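Local coordinates for cysteine hydrolase (Pseudomonas syringae pv. phaseolicola 1448A, PDB 3IRV), which probably acts as a hydrolase of the isochorismatase-like cysteine hydrolase family, at residues 68-73 against 117-122. Residues are numbered along the deposited sequence; the frame is centred on the assembly and turned at random.
Sequences IYLRHI and VDKLFY
The carboxylate of Asp118 is held side-on by two nitrogens of Arg71: NE of Arg71 lies 2.8 Å from OD1 of Asp118, and NH2 of Arg71 lies 3.0 Å from OD2 of Asp118, on the syn lone pair of that oxygen. The bend of the arginine chain at chi3 (-55°) turns the NE side of the guanidinium to the acid, and the two planes lie 24° apart. CD1 of Ile73 packs on one guanidinium face, and Arg97 shares OD2, a second positive charge that probably favours the ionised aspartate. Beneath this pair the backbones of 68-72 and 117-119 run parallel as neighbouring strands of the central sheet of the isochorismatase-like alpha/beta fold, joined by backbone hydrogen bonds, among them the nearly straight one from Val117 N to Tyr69 O (2.8 Å). Side chains alternate, sending Leu70, His72, Val117 and Lys119 to the other face. There the branched Val117 packs alongside Leu70, its CB 3.8 Å from CD2 of Leu70. Where the chain leaves strand 117-119, chi1 of His72 (-166°) carries its ring toward the 120-121 backbone, with Phe121 O 3.1 Å above the ring centre and NE2 weakly bonded to Leu120 O. Lys119 is long enough for NZ to bond the carbonyl oxygens of Phe121 and Tyr122 and form a salt bridge with Asp29; it also touches Cys152, consistent with the family's Asp-Lys-Cys catalytic triad.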
# COMPACT_ATOMS: atom_id res chain seq x y z
N ILE A 68 -15.55 -2.14 13.87
CA ILE A 68 -15.94 -1.71 12.52
C ILE A 68 -15.64 -2.83 11.54
O ILE A 68 -14.52 -3.32 11.49
CB ILE A 68 -15.14 -0.48 12.08
CG1 ILE A 68 -15.39 0.67 13.07
CG2 ILE A 68 -15.50 -0.07 10.63
CD1 ILE A 68 -14.44 1.88 12.96
N TYR A 69 -16.64 -3.23 10.75
CA TYR A 69 -16.42 -4.21 9.69
C TYR A 69 -16.31 -3.48 8.36
O TYR A 69 -17.11 -2.60 8.09
CB TYR A 69 -17.61 -5.16 9.59
CG TYR A 69 -17.83 -6.06 10.77
CD1 TYR A 69 -17.45 -7.40 10.70
CD2 TYR A 69 -18.46 -5.59 11.96
CE1 TYR A 69 -17.67 -8.28 11.78
CE2 TYR A 69 -18.67 -6.45 13.04
CZ TYR A 69 -18.28 -7.80 12.94
OH TYR A 69 -18.53 -8.64 14.04
N LEU A 70 -15.33 -3.84 7.54
CA LEU A 70 -15.28 -3.35 6.16
C LEU A 70 -15.86 -4.44 5.27
O LEU A 70 -15.62 -5.65 5.50
CB LEU A 70 -13.84 -3.12 5.72
CG LEU A 70 -13.07 -2.11 6.57
CD1 LEU A 70 -11.70 -1.91 5.94
CD2 LEU A 70 -13.83 -0.79 6.71
N ARG A 71 -16.61 -4.04 4.25
CA ARG A 71 -17.07 -4.96 3.22
C ARG A 71 -16.74 -4.40 1.85
O ARG A 71 -17.00 -3.21 1.60
CB ARG A 71 -18.58 -5.17 3.30
CG ARG A 71 -19.06 -5.68 4.67
CD ARG A 71 -20.57 -6.02 4.67
NE ARG A 71 -21.37 -4.87 4.22
CZ ARG A 71 -22.69 -4.86 4.14
NH1 ARG A 71 -23.38 -5.94 4.46
NH2 ARG A 71 -23.33 -3.77 3.71
N HIS A 72 -16.18 -5.23 0.98
CA HIS A 72 -15.92 -4.82 -0.39
C HIS A 72 -17.17 -5.14 -1.19
O HIS A 72 -17.51 -6.31 -1.39
CB HIS A 72 -14.71 -5.56 -0.94
CG HIS A 72 -14.17 -4.98 -2.21
ND1 HIS A 72 -12.99 -5.40 -2.80
CD2 HIS A 72 -14.65 -3.98 -3.00
CE1 HIS A 72 -12.77 -4.69 -3.89
NE2 HIS A 72 -13.75 -3.83 -4.04
N ILE A 73 -17.88 -4.09 -1.61
CA ILE A 73 -19.19 -4.23 -2.25
C ILE A 73 -19.30 -3.15 -3.33
O ILE A 73 -18.98 -1.96 -3.07
CB ILE A 73 -20.33 -4.04 -1.23
CG1 ILE A 73 -20.34 -5.16 -0.18
CG2 ILE A 73 -21.70 -4.05 -1.96
CD1 ILE A 73 -21.50 -5.07 0.79
N VAL A 117 -18.79 -0.48 7.29
CA VAL A 117 -18.37 0.50 6.29
C VAL A 117 -18.10 -0.23 4.99
O VAL A 117 -17.32 -1.19 4.97
CB VAL A 117 -17.06 1.25 6.77
CG1 VAL A 117 -16.41 2.04 5.63
CG2 VAL A 117 -17.38 2.18 7.98
N ASP A 118 -18.77 0.20 3.92
CA ASP A 118 -18.62 -0.44 2.61
C ASP A 118 -17.62 0.31 1.75
O ASP A 118 -17.47 1.53 1.88
CB ASP A 118 -19.97 -0.54 1.89
CG ASP A 118 -20.96 -1.48 2.60
OD1 ASP A 118 -20.55 -2.31 3.43
OD2 ASP A 118 -22.17 -1.37 2.32
N LYS A 119 -16.92 -0.40 0.87
CA LYS A 119 -15.88 0.21 0.05
C LYS A 119 -15.87 -0.40 -1.34
O LYS A 119 -16.24 -1.55 -1.49
CB LYS A 119 -14.51 0.03 0.71
CG LYS A 119 -14.08 -1.45 0.88
CD LYS A 119 -12.80 -1.54 1.75
CE LYS A 119 -12.37 -2.98 2.01
NZ LYS A 119 -11.72 -3.61 0.81
N LEU A 120 -15.45 0.40 -2.32
CA LEU A 120 -15.47 -0.02 -3.72
C LEU A 120 -14.18 -0.69 -4.19
O LEU A 120 -14.16 -1.28 -5.29
CB LEU A 120 -15.73 1.19 -4.64
CG LEU A 120 -17.04 1.95 -4.45
CD1 LEU A 120 -17.03 3.21 -5.38
CD2 LEU A 120 -18.24 1.06 -4.73
N PHE A 121 -13.10 -0.55 -3.43
CA PHE A 121 -11.80 -1.01 -3.89
C PHE A 121 -11.11 -1.67 -2.70
O PHE A 121 -11.79 -2.34 -1.90
CB PHE A 121 -11.02 0.20 -4.44
CG PHE A 121 -10.25 -0.07 -5.71
CD1 PHE A 121 -10.20 0.91 -6.71
CD2 PHE A 121 -9.61 -1.27 -5.94
CE1 PHE A 121 -9.48 0.70 -7.91
CE2 PHE A 121 -8.88 -1.48 -7.13
CZ PHE A 121 -8.83 -0.50 -8.10
N TYR A 122 -9.80 -1.52 -2.57
CA TYR A 122 -9.09 -2.25 -1.51
C TYR A 122 -9.01 -1.49 -0.18
O TYR A 122 -9.17 -2.09 0.91
CB TYR A 122 -7.68 -2.64 -1.94
CG TYR A 122 -7.63 -3.36 -3.26
CD1 TYR A 122 -8.45 -4.46 -3.54
CD2 TYR A 122 -6.75 -2.92 -4.25
CE1 TYR A 122 -8.39 -5.11 -4.77
CE2 TYR A 122 -6.67 -3.56 -5.50
CZ TYR A 122 -7.49 -4.65 -5.75
OH TYR A 122 -7.38 -5.28 -6.97